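Local coordinates for ribose ABC transporter, substrate binding protein (Conexibacter woesei, PDB 4KQ9) that probably binds ribose or a related sugar outside the cell membrane and hands it to an ABC transporter for import, at residues A[51-56]-A[75-80]; A[105-110]-A[269-274]; A[131-136]-A[161-166]; A[197-202]-A[223-228]. The protein carries 1 engineered substitution. All coordinates share one frame; numbering follows the deposited sequence.

Contact 1. Residues A[51-56]-A[75-80]; sequences KQIDSI and SALVPT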
loop_
_atom_site.group_PDB
_atom_site.type_symbol
_atom_site.label_atom_id
_atom_site.label_comp_id
_atom_site.label_asym_id
_atom_site.label_seq_id
_atom_site.Cartn_x
_atom_site.Cartn_y
_atom_site.Cartn_z
ATOM N N LYS A 51 17.352 3.097 -13.423
ATOM C CA LYS A 51 16.608 3.897 -14.377
ATOM C C LYS A 51 15.861 5.024 -13.635
ATOM O O LYS A 51 15.683 6.161 -14.149
ATOM C CB LYS A 51 15.603 3.005 -15.112
ATOM C CG LYS A 51 15.505 3.251 -16.610
ATOM C CD LYS A 51 14.930 4.634 -16.897
ATOM C CE LYS A 51 14.107 4.634 -18.177
ATOM N NZ LYS A 51 12.724 4.161 -17.958
ATOM N N GLN A 52 15.365 4.692 -12.445
ATOM C CA GLN A 52 14.618 5.714 -11.677
ATOM C C GLN A 52 15.558 6.827 -11.224
ATOM O O GLN A 52 15.212 7.995 -11.303
ATOM C CB GLN A 52 13.858 5.141 -10.474
ATOM C CG GLN A 52 12.672 6.081 -10.141
ATOM C CD GLN A 52 11.823 5.694 -8.930
ATOM O OE1 GLN A 52 12.089 4.716 -8.210
ATOM N NE2 GLN A 52 10.784 6.498 -8.704
ATOM N N ILE A 53 16.743 6.432 -10.784
ATOM C CA ILE A 53 17.824 7.365 -10.439
ATOM C C ILE A 53 18.157 8.356 -11.560
ATOM O O ILE A 53 18.284 9.558 -11.306
ATOM C CB ILE A 53 19.058 6.607 -10.001
ATOM C CG1 ILE A 53 18.774 5.952 -8.674
ATOM C CG2 ILE A 53 20.259 7.535 -9.881
ATOM C CD1 ILE A 53 19.851 5.004 -8.224
ATOM N N ASP A 54 18.259 7.883 -12.802
ATOM C CA ASP A 54 18.545 8.798 -13.909
ATOM C C ASP A 54 17.360 9.701 -14.086
ATOM O O ASP A 54 17.494 10.902 -14.429
ATOM C CB ASP A 54 18.739 8.078 -15.274
ATOM C CG ASP A 54 19.855 7.019 -15.277
ATOM O OD1 ASP A 54 20.804 7.066 -14.455
ATOM O OD2 ASP A 54 19.771 6.126 -16.156
ATOM N N SER A 55 16.170 9.133 -13.914
ATOM C CA SER A 55 14.984 9.932 -14.203
ATOM C C SER A 55 14.891 11.097 -13.177
ATOM O O SER A 55 14.582 12.237 -13.532
ATOM C CB SER A 55 13.745 9.070 -14.209
ATOM O OG SER A 55 12.600 9.871 -14.397
ATOM N N ILE A 56 15.243 10.791 -11.928
ATOM C CA ILE A 56 15.167 11.758 -10.838
ATOM C C ILE A 56 16.273 12.793 -11.042
ATOM O O ILE A 56 15.995 14.017 -11.087
ATOM C CB ILE A 56 15.354 11.056 -9.484
ATOM C CG1 ILE A 56 14.045 10.342 -9.116
ATOM C CG2 ILE A 56 15.764 12.054 -8.395
ATOM C CD1 ILE A 56 14.176 9.396 -7.968
ATOM N N SER A 75 16.522 1.977 -0.518
ATOM C CA SER A 75 17.905 2.286 -0.098
ATOM C C SER A 75 18.782 2.763 -1.238
ATOM O O SER A 75 19.611 3.634 -1.045
ATOM C CB SER A 75 18.549 1.102 0.643
ATOM O OG SER A 75 18.386 -0.112 -0.057
ATOM N N ALA A 76 18.585 2.224 -2.429
ATOM C CA ALA A 76 19.408 2.594 -3.558
ATOM C C ALA A 76 19.171 4.033 -3.966
ATOM O O ALA A 76 20.087 4.687 -4.478
ATOM C CB ALA A 76 19.107 1.677 -4.732
ATOM N N LEU A 77 17.930 4.504 -3.764
ATOM C CA LEU A 77 17.515 5.866 -4.131
ATOM C C LEU A 77 17.934 6.962 -3.113
ATOM O O LEU A 77 17.796 8.144 -3.397
ATOM C CB LEU A 77 15.986 5.933 -4.369
ATOM C CG LEU A 77 15.539 5.809 -5.825
ATOM C CD1 LEU A 77 16.135 4.545 -6.438
ATOM C CD2 LEU A 77 14.035 5.774 -5.930
ATOM N N VAL A 78 18.445 6.558 -1.964
ATOM C CA VAL A 78 18.810 7.502 -0.922
ATOM C C VAL A 78 19.739 8.617 -1.367
ATOM O O VAL A 78 19.418 9.795 -1.174
ATOM C CB VAL A 78 19.377 6.778 0.308
ATOM C CG1 VAL A 78 20.050 7.753 1.264
ATOM C CG2 VAL A 78 18.272 5.979 0.989
ATOM N N PRO A 79 20.881 8.277 -1.968
ATOM C CA PRO A 79 21.830 9.322 -2.384
ATOM C C PRO A 79 21.245 10.342 -3.347
ATOM O O PRO A 79 21.418 11.538 -3.203
ATOM C CB PRO A 79 22.939 8.513 -3.089
ATOM C CG PRO A 79 22.918 7.219 -2.377
ATOM C CD PRO A 79 21.457 6.939 -2.130
ATOM N N THR A 80 20.530 9.852 -4.324
ATOM C CA THR A 80 19.881 10.707 -5.281
ATOM C C THR A 80 18.821 11.641 -4.639
ATOM O O THR A 80 18.782 12.825 -4.877
ATOM C CB THR A 80 19.187 9.825 -6.336
ATOM O OG1 THR A 80 20.017 8.695 -6.635
ATOM C CG2 THR A 80 18.877 10.626 -7.594
#
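The carboxamide of Gln52 is the flat group on this contact, and Leu77 CD2 stands above its plane at the oxygen end, 3.2 Å from Gln52 OE1. The amide itself is tied down elsewhere: OE1 accepts from the backbone N of Ile72, and NE2 reaches Ser70 O and Ser13 OG. Leu77 therefore rests its methyl on an amide whose rotation is already fixed. Its other methyl, CD1, turns to Ile53 and lies 3.7 Å from CG1 of that residue. Ile53 comes in obliquely between Leu77 and Thr80. Its CG2 branch sits 3.5 Å from Thr80 OG1, while CD1 extends over the carbonyl oxygen of Ala76 at 3.8 Å. Thr80 divides its two branches between neighbours: with OG1 beside the backbone N (chi1 -39°), the methyl CG2 is swung across to Ile56 CG2, 3.5 Å away. Trimming Ile53 to an alanine would probably leave Leu77 CD1 and the Thr80 hydroxyl without their neighbour and open a gap between the two helices. These helices, 49-61 and 78-86, pack next to each other on the six-stranded sheet, with Gln52 and Ile56 both touching Val69 of strand 66-69. No hydrogen bond crosses between 51-56 and 75-80, which implies that the fit of methyl and methylene groups holds them together, with polar bonds to the surroundings fixing Gln52.

Contact 2. Residues A[105-110]-A[269-274]; sequences LSFVGS and DRRIFT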
loop_
_atom_site.group_PDB
_atom_site.type_symbol
_atom_site.label_atom_id
_atom_site.label_comp_id
_atom_site.label_asym_id
_atom_site.label_seq_id
_atom_site.Cartn_x
_atom_site.Cartn_y
_atom_site.Cartn_z
ATOM N N LEU A 105 10.553 16.838 2.805
ATOM C CA LEU A 105 9.430 17.605 3.339
ATOM C C LEU A 105 8.376 16.753 4.036
ATOM O O LEU A 105 7.899 17.124 5.127
ATOM C CB LEU A 105 8.793 18.390 2.182
ATOM C CG LEU A 105 7.773 19.463 2.508
ATOM C CD1 LEU A 105 8.490 20.675 3.080
ATOM C CD2 LEU A 105 6.938 19.810 1.261
ATOM N N SER A 106 7.988 15.628 3.413
ATOM C CA SER A 106 7.082 14.692 4.022
ATOM C C SER A 106 7.127 13.312 3.326
ATOM O O SER A 106 7.667 13.160 2.215
ATOM C CB SER A 106 5.648 15.255 3.971
ATOM O OG SER A 106 4.784 14.499 4.786
ATOM N N PHE A 107 6.535 12.334 4.009
ATOM C CA PHE A 107 6.260 10.990 3.519
ATOM C C PHE A 107 4.758 10.769 3.662
ATOM O O PHE A 107 4.223 10.745 4.736
ATOM C CB PHE A 107 7.076 9.987 4.288
ATOM C CG PHE A 107 6.743 8.555 3.989
ATOM C CD1 PHE A 107 6.168 8.163 2.793
ATOM C CD2 PHE A 107 7.041 7.593 4.921
ATOM C CE1 PHE A 107 5.820 6.833 2.567
ATOM C CE2 PHE A 107 6.731 6.264 4.696
ATOM C CZ PHE A 107 6.132 5.867 3.512
ATOM N N VAL A 108 4.080 10.758 2.534
ATOM C CA VAL A 108 2.645 10.606 2.412
ATOM C C VAL A 108 2.421 9.146 2.006
ATOM O O VAL A 108 2.939 8.690 0.962
ATOM C CB VAL A 108 2.076 11.554 1.332
ATOM C CG1 VAL A 108 0.633 11.271 0.998
ATOM C CG2 VAL A 108 2.163 12.989 1.776
ATOM N N GLY A 109 1.633 8.419 2.801
ATOM C CA GLY A 109 1.329 7.054 2.435
ATOM C C GLY A 109 0.754 6.263 3.610
ATOM O O GLY A 109 0.565 6.775 4.718
ATOM N N SER A 110 0.286 5.051 3.308
ATOM C CA SER A 110 -0.461 4.291 4.308
ATOM C C SER A 110 0.399 3.995 5.526
ATOM O O SER A 110 1.602 3.907 5.430
ATOM C CB SER A 110 -0.943 2.913 3.752
ATOM O OG SER A 110 -1.680 3.067 2.606
ATOM N N ASP A 269 3.426 18.402 8.286
ATOM C CA ASP A 269 3.807 17.244 9.074
ATOM C C ASP A 269 4.704 16.385 8.161
ATOM O O ASP A 269 4.421 16.238 6.971
ATOM C CB ASP A 269 2.573 16.478 9.518
ATOM C CG ASP A 269 1.652 17.341 10.434
ATOM O OD1 ASP A 269 1.968 17.450 11.604
ATOM O OD2 ASP A 269 0.650 17.946 9.981
ATOM N N ARG A 270 5.781 15.837 8.738
ATOM C CA ARG A 270 6.733 15.061 7.983
ATOM C C ARG A 270 6.277 13.638 7.705
ATOM O O ARG A 270 6.827 13.040 6.809
ATOM C CB ARG A 270 8.117 15.084 8.639
ATOM C CG ARG A 270 8.710 16.488 8.776
ATOM C CD ARG A 270 10.201 16.390 9.095
ATOM N NE ARG A 270 10.948 15.938 7.911
ATOM C CZ ARG A 270 11.954 15.064 7.938
ATOM N NH1 ARG A 270 12.327 14.511 9.090
ATOM N NH2 ARG A 270 12.584 14.729 6.808
ATOM N N ARG A 271 5.255 13.134 8.426
ATOM C CA ARG A 271 4.595 11.881 8.129
ATOM C C ARG A 271 3.115 12.146 8.000
ATOM O O ARG A 271 2.521 12.662 8.919
ATOM C CB ARG A 271 4.933 10.798 9.185
ATOM C CG ARG A 271 4.454 9.422 8.868
ATOM C CD ARG A 271 5.236 8.794 7.720
ATOM N NE ARG A 271 4.766 7.443 7.423
ATOM C CZ ARG A 271 3.783 7.078 6.594
ATOM N NH1 ARG A 271 3.090 7.964 5.907
ATOM N NH2 ARG A 271 3.463 5.796 6.461
ATOM N N ILE A 272 2.504 11.819 6.864
ATOM C CA ILE A 272 1.037 12.041 6.722
ATOM C C ILE A 272 0.460 10.686 6.299
ATOM O O ILE A 272 0.779 10.224 5.208
ATOM C CB ILE A 272 0.758 13.114 5.657
ATOM C CG1 ILE A 272 1.306 14.477 6.105
ATOM C CG2 ILE A 272 -0.706 13.110 5.254
ATOM C CD1 ILE A 272 1.439 15.539 5.024
ATOM N N PHE A 273 -0.265 10.025 7.224
ATOM C CA PHE A 273 -0.902 8.746 6.984
ATOM C C PHE A 273 -2.153 9.025 6.162
ATOM O O PHE A 273 -2.899 9.942 6.460
ATOM C CB PHE A 273 -1.313 8.111 8.296
ATOM C CG PHE A 273 -0.181 7.799 9.200
ATOM C CD1 PHE A 273 0.841 6.981 8.806
ATOM C CD2 PHE A 273 -0.148 8.317 10.481
ATOM C CE1 PHE A 273 1.900 6.661 9.680
ATOM C CE2 PHE A 273 0.896 7.998 11.368
ATOM C CZ PHE A 273 1.920 7.151 10.979
ATOM N N THR A 274 -2.317 8.272 5.068
ATOM C CA THR A 274 -3.411 8.379 4.163
ATOM C C THR A 274 -4.470 7.348 4.520
ATOM O O THR A 274 -4.139 6.367 5.092
ATOM C CB THR A 274 -2.891 8.213 2.703
ATOM O OG1 THR A 274 -2.012 7.086 2.590
ATOM C CG2 THR A 274 -2.061 9.453 2.317
HETATM O O HOH W 1 -3.501 4.921 2.098
#
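Phe107 and Arg271, paired in the parallel register, leave the same face of the sheet; with CG opposite the backbone N in both (chi1 173° and -172°) they run side by side. Arg271 then bends at chi2, which lays its guanidinium flat on the Phe107 ring in a cation-pi stack, CZ 3.9 Å from the ring centroid. Phe273 CE1 covers the opposite guanidinium face. In its own plane the group donates to the 105-110 backbone: NH1 to Gly109 O at 3.0 Å and NH2 to Ser110 O at 2.8 Å. NH1 also reaches Phe107 O, from the opposite side of that carbonyl to Ile272 N. Replacing Arg271 with a leucine would probably strip the Phe107 ring of its cation-pi partner and leave Gly109 O and Ser110 O without these side-chain donors. Beneath lies a parallel beta pair, 271-273 being the strand at one edge of the six-stranded sheet, its backbone bonds including Ile272 N to Phe107 O at 2.9 Å and Gly109 N to Ile272 O at 3.1 Å. On the other face Val108 CG2 lies 4.1 Å from Ile272 CB, and Ile272 touches Val257 of helix 247-264. At Gly109 a CB would jam against the preceding carbonyl oxygen. At the start the Ser106 hydroxyl donates to Asp269 O at 2.8 Å, and past the end one water accepts from Thr274 OG1 and Ser110 OG, the latter also hydrogen-bonded to Gln245 NE2.

Contact 3. Residues A[131-136]-A[161-166]; sequences GTVAMV and IEIVDD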
loop_
_atom_site.group_PDB
_atom_site.type_symbol
_atom_site.label_atom_id
_atom_site.label_comp_id
_atom_site.label_asym_id
_atom_site.label_seq_id
_atom_site.Cartn_x
_atom_site.Cartn_y
_atom_site.Cartn_z
ATOM N N GLY A 131 -10.019 -21.209 17.988
ATOM C CA GLY A 131 -9.589 -21.022 16.584
ATOM C C GLY A 131 -8.181 -20.474 16.485
ATOM O O GLY A 131 -7.701 -19.802 17.373
ATOM N N THR A 132 -7.500 -20.810 15.404
ATOM C CA THR A 132 -6.072 -20.506 15.294
ATOM C C THR A 132 -5.879 -19.800 13.933
ATOM O O THR A 132 -6.753 -19.844 13.092
ATOM C CB THR A 132 -5.224 -21.773 15.174
ATOM O OG1 THR A 132 -5.765 -22.569 14.133
ATOM C CG2 THR A 132 -5.141 -22.633 16.480
ATOM N N VAL A 133 -4.707 -19.239 13.716
ATOM C CA VAL A 133 -4.414 -18.456 12.490
ATOM C C VAL A 133 -3.020 -18.829 11.975
ATOM O O VAL A 133 -2.130 -19.189 12.760
ATOM C CB VAL A 133 -4.497 -16.958 12.768
ATOM C CG1 VAL A 133 -3.414 -16.534 13.746
ATOM C CG2 VAL A 133 -4.295 -16.136 11.480
ATOM N N ALA A 134 -2.820 -18.726 10.663
ATOM C CA ALA A 134 -1.533 -18.777 10.063
ATOM C C ALA A 134 -1.305 -17.518 9.248
ATOM O O ALA A 134 -2.253 -16.838 8.797
ATOM C CB ALA A 134 -1.409 -19.987 9.150
HETATM N N MSE A 135 -0.030 -17.218 9.087
HETATM C CA MSE A 135 0.388 -15.994 8.402
HETATM C C MSE A 135 1.254 -16.378 7.267
HETATM O O MSE A 135 2.254 -17.106 7.451
HETATM C CB MSE A 135 1.104 -15.071 9.426
HETATM C CG MSE A 135 0.122 -14.567 10.457
HETATM SE SE MSE A 135 1.093 -13.335 11.719
HETATM C CE MSE A 135 1.660 -11.900 10.440
ATOM N N VAL A 136 0.886 -15.896 6.093
ATOM C CA VAL A 136 1.674 -16.044 4.874
ATOM C C VAL A 136 2.156 -14.664 4.464
ATOM O O VAL A 136 1.436 -13.874 3.786
ATOM C CB VAL A 136 0.880 -16.749 3.752
ATOM C CG1 VAL A 136 1.651 -16.787 2.394
ATOM C CG2 VAL A 136 0.475 -18.180 4.169
ATOM N N ILE A 161 -5.137 -15.437 20.361
ATOM C CA ILE A 161 -5.237 -16.238 19.153
ATOM C C ILE A 161 -3.870 -16.816 18.856
ATOM O O ILE A 161 -2.905 -16.093 18.648
ATOM C CB ILE A 161 -5.761 -15.357 17.995
ATOM C CG1 ILE A 161 -7.201 -14.946 18.349
ATOM C CG2 ILE A 161 -5.796 -16.141 16.678
ATOM C CD1 ILE A 161 -7.683 -13.731 17.644
ATOM N N GLU A 162 -3.803 -18.148 18.842
ATOM C CA GLU A 162 -2.580 -18.858 18.607
ATOM C C GLU A 162 -2.228 -18.839 17.121
ATOM O O GLU A 162 -3.054 -19.188 16.291
ATOM C CB GLU A 162 -2.769 -20.326 18.987
ATOM C CG GLU A 162 -1.535 -21.148 18.725
ATOM C CD GLU A 162 -1.656 -22.630 19.127
ATOM O OE1 GLU A 162 -2.762 -23.159 19.419
ATOM O OE2 GLU A 162 -0.615 -23.268 19.082
ATOM N N ILE A 163 -0.989 -18.498 16.821
ATOM C CA ILE A 163 -0.508 -18.469 15.425
ATOM C C ILE A 163 0.243 -19.733 15.213
ATOM O O ILE A 163 1.255 -19.925 15.857
ATOM C CB ILE A 163 0.478 -17.327 15.224
ATOM C CG1 ILE A 163 -0.241 -16.052 15.543
ATOM C CG2 ILE A 163 1.096 -17.374 13.828
ATOM C CD1 ILE A 163 0.719 -14.889 15.658
ATOM N N VAL A 164 -0.237 -20.592 14.326
ATOM C CA VAL A 164 0.310 -21.941 14.177
ATOM C C VAL A 164 1.369 -22.072 13.130
ATOM O O VAL A 164 2.101 -23.034 13.150
ATOM C CB VAL A 164 -0.759 -23.007 13.898
ATOM C CG1 VAL A 164 -1.589 -23.225 15.155
ATOM C CG2 VAL A 164 -1.670 -22.631 12.747
ATOM N N ASP A 165 1.421 -21.125 12.178
ATOM C CA ASP A 165 2.440 -21.103 11.151
ATOM C C ASP A 165 2.559 -19.620 10.769
ATOM O O ASP A 165 1.590 -18.891 10.729
ATOM C CB ASP A 165 2.021 -21.964 9.940
ATOM C CG ASP A 165 2.871 -23.248 9.743
ATOM O OD1 ASP A 165 4.089 -23.345 10.155
ATOM O OD2 ASP A 165 2.308 -24.209 9.161
ATOM N N ASP A 166 3.778 -19.183 10.563
ATOM C CA ASP A 166 4.074 -17.795 10.360
ATOM C C ASP A 166 5.252 -17.852 9.454
ATOM O O ASP A 166 6.355 -17.880 9.992
ATOM C CB ASP A 166 4.456 -17.144 11.721
ATOM C CG ASP A 166 4.791 -15.631 11.616
ATOM O OD1 ASP A 166 4.903 -15.102 10.481
ATOM O OD2 ASP A 166 4.883 -14.955 12.669
HETATM O O HOH W 2 -6.141 -19.915 19.528
#
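Val133 CG1 sits at the apolar centre, 3.7 Å from Ile163 CG1 and 3.8 Å from Ile161 CG2. With chi1 at 65° this methyl stands between its own backbone N and carbonyl carbon, leaning toward the neighbouring strand. Met135, present as selenomethionine, extends the same face: its bent chain carries SE to 4.3 Å from Ile163 CD1. Phe156 of helix 143-159 packs over Val133, Ile161 and Ile163, closing this face. On the reverse side Thr132 CG2 meets Val164 CG1 at 3.8 Å, the two side chains crossing at about a right angle, and the methyl of Ala134 lies against CB of Asp165.

Between the faces runs the backbone ladder. Val133 N donates to Glu162 O, and Val164 N returns a bond of 2.8 Å to Val133 O. The next donor, Met135 N, skips a residue and bonds to Asp165 O, also at 2.8 Å. Val164, whose psi of -20° breaks the extended conformation, is thus the extra residue of a beta bulge, and the register moves on by one from there.

Farther out the contact turns polar. A water joins Gly131 O to Glu162 N where the strands begin to part, while the carboxylates of Asp165 and Asp166 form salt bridges with Arg187 and Arg153. Strands 132-136 and 162-167, linked through helix 143-159, make a beta-alpha-beta crossover at the edge of a four-stranded parallel sheet, the building unit of the Rossmann-like lobes in type I periplasmic binding proteins.

Contact 4. Residues A[197-202]-A[223-228]; sequences SGDDGA and GTDANE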
loop_
_atom_site.group_PDB
_atom_site.type_symbol
_atom_site.label_atom_id
_atom_site.label_comp_id
_atom_site.label_asym_id
_atom_site.label_seq_id
_atom_site.Cartn_x
_atom_site.Cartn_y
_atom_site.Cartn_z
ATOM N N SER A 197 0.016 -11.091 3.381
ATOM C CA SER A 197 0.509 -9.727 3.295
ATOM C C SER A 197 -0.240 -8.957 2.220
ATOM O O SER A 197 -0.475 -7.745 2.366
ATOM C CB SER A 197 2.013 -9.726 2.894
ATOM O OG SER A 197 2.773 -10.265 3.955
ATOM N N GLY A 198 -0.563 -9.646 1.130
ATOM C CA GLY A 198 -1.233 -9.015 -0.014
ATOM C C GLY A 198 -2.197 -9.885 -0.721
ATOM O O GLY A 198 -2.189 -11.156 -0.549
ATOM N N ASP A 199 -3.096 -9.241 -1.493
ATOM C CA ASP A 199 -4.174 -9.972 -2.237
ATOM C C ASP A 199 -3.728 -11.044 -3.176
ATOM O O ASP A 199 -4.364 -12.046 -3.235
ATOM C CB ASP A 199 -5.077 -9.019 -3.096
ATOM C CG ASP A 199 -5.994 -8.126 -2.256
ATOM O OD1 ASP A 199 -6.352 -8.524 -1.105
ATOM O OD2 ASP A 199 -6.442 -7.042 -2.764
ATOM N N ASP A 200 -2.647 -10.838 -3.922
ATOM C CA ASP A 200 -2.324 -11.852 -4.900
ATOM C C ASP A 200 -1.919 -13.170 -4.177
ATOM O O ASP A 200 -2.179 -14.255 -4.638
ATOM C CB ASP A 200 -1.215 -11.360 -5.774
ATOM C CG ASP A 200 -1.712 -10.412 -6.880
ATOM O OD1 ASP A 200 -2.929 -10.466 -7.238
ATOM O OD2 ASP A 200 -0.843 -9.632 -7.327
ATOM N N GLY A 201 -1.322 -13.005 -3.022
ATOM C CA GLY A 201 -0.938 -14.133 -2.139
ATOM C C GLY A 201 -2.204 -14.877 -1.796
ATOM O O GLY A 201 -2.319 -16.079 -1.950
ATOM N N ALA A 202 -3.191 -14.131 -1.360
ATOM C CA ALA A 202 -4.459 -14.703 -0.933
ATOM C C ALA A 202 -5.227 -15.382 -2.060
ATOM O O ALA A 202 -5.896 -16.358 -1.848
ATOM C CB ALA A 202 -5.297 -13.567 -0.321
ATOM N N GLY A 223 -6.440 -10.219 3.053
ATOM C CA GLY A 223 -5.333 -9.704 2.193
ATOM C C GLY A 223 -5.345 -8.177 2.164
ATOM O O GLY A 223 -6.088 -7.576 2.915
ATOM N N THR A 224 -4.539 -7.555 1.325
ATOM C CA THR A 224 -4.451 -6.145 1.153
ATOM C C THR A 224 -4.269 -5.863 -0.353
ATOM O O THR A 224 -3.557 -6.550 -1.014
ATOM C CB THR A 224 -3.248 -5.563 1.917
ATOM O OG1 THR A 224 -3.413 -5.774 3.307
ATOM C CG2 THR A 224 -3.104 -4.123 1.666
ATOM N N ASP A 225 -4.933 -4.824 -0.793
ATOM C CA ASP A 225 -4.813 -4.130 -2.062
ATOM C C ASP A 225 -6.183 -3.820 -2.653
ATOM O O ASP A 225 -6.322 -2.923 -3.407
ATOM C CB ASP A 225 -4.006 -4.882 -3.127
ATOM C CG ASP A 225 -2.502 -4.880 -2.849
ATOM O OD1 ASP A 225 -2.049 -4.110 -2.015
ATOM O OD2 ASP A 225 -1.836 -5.737 -3.412
ATOM N N ALA A 226 -7.161 -4.620 -2.308
ATOM C CA ALA A 226 -8.470 -4.481 -2.902
ATOM C C ALA A 226 -8.330 -4.470 -4.420
ATOM O O ALA A 226 -8.894 -3.645 -5.078
ATOM C CB ALA A 226 -9.150 -3.215 -2.427
ATOM N N ASN A 227 -7.570 -5.393 -4.964
ATOM C CA ASN A 227 -7.533 -5.553 -6.409
ATOM C C ASN A 227 -8.803 -6.170 -6.950
ATOM O O ASN A 227 -9.644 -6.645 -6.244
ATOM C CB ASN A 227 -6.293 -6.251 -6.881
ATOM C CG ASN A 227 -6.269 -7.729 -6.538
ATOM O OD1 ASN A 227 -7.242 -8.369 -6.449
ATOM N ND2 ASN A 227 -5.112 -8.228 -6.403
ATOM N N GLU A 228 -8.913 -6.157 -8.250
ATOM C CA GLU A 228 -10.149 -6.625 -8.850
ATOM C C GLU A 228 -10.469 -8.100 -8.519
ATOM O O GLU A 228 -11.600 -8.459 -8.278
ATOM C CB GLU A 228 -10.067 -6.393 -10.370
ATOM C CG GLU A 228 -11.279 -6.898 -11.118
ATOM C CD GLU A 228 -11.175 -6.699 -12.641
ATOM O OE1 GLU A 228 -11.093 -5.530 -13.077
ATOM O OE2 GLU A 228 -11.207 -7.715 -13.399
HETATM O O HOH W 3 -1.209 -8.437 -3.721
#
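Asp199 lays its carboxylate against the peptide that leaves Thr224, with CG 3.2 Å from Thr224 O. From there OD2 accepts the backbone N of Asn227 at 3.0 Å, a bond of 159° at the hydrogen, met nearly along the C-O axis. OD1 looks elsewhere, to the hydroxyl of Thr242, which in turn is bonded to Ala226 N. The backbone N of Asp199 donates to Thr224 O at 2.8 Å, so one residue ties the loop at two places three residues apart. Having CG beside its own backbone N (chi1 -71°) is what lets Asp199 use both amide and carboxylate on the same loop.

Gly223 passes so close beneath this group that a CB there would lie 2.7 Å from Asp199 OD1, a clash. Asn227 leans over from the far side, its ND2 3.4 Å from Asp199 CB, while its OD1 caps helix 228-236 through Ala230 N. Between the two anchor points, Thr224 and Asn227, a water donates to Asp225 OD2 and accepts from Asp200 N, 2.8 Å from each.

The contact joins the start of helix 199-211 to the loop after strand 220-222. A glycerol, probably from the crystallisation liquor, lies near Asp225; it may mark the sugar pocket expected of this family. Three carboxylates gather here, those of Asp199 and Asp225 only 4.8 Å apart at OD2, and their mutual repulsion is probably eased by the first turn of helix 199-211 and by the amide and hydroxyl donors around them.

Overall arrangement
The four contacts divide between two lobes. Contacts 1 and 2 belong to the six-stranded sheet, their centres about 20 Å apart: contact 1 joins two flanking helices, contact 2 adds its last strand. Contacts 3 and 4 belong to the four-stranded sheet, about 18 Å between centres, and touch where Val136 O lies 3.2 Å from Ser197 N, a probable hydrogen bond. Contacts 1 and 3 are the most distant, about 38 Å between centres. Along the chain, 105-110 precedes contacts 3 and 4 and 269-274 follows them, returning to the first lobe. Contacts 2 and 4 approach to about 7 Å between nearest atoms, consistent with two lobes facing each other across the cleft where such proteins probably bind sugar.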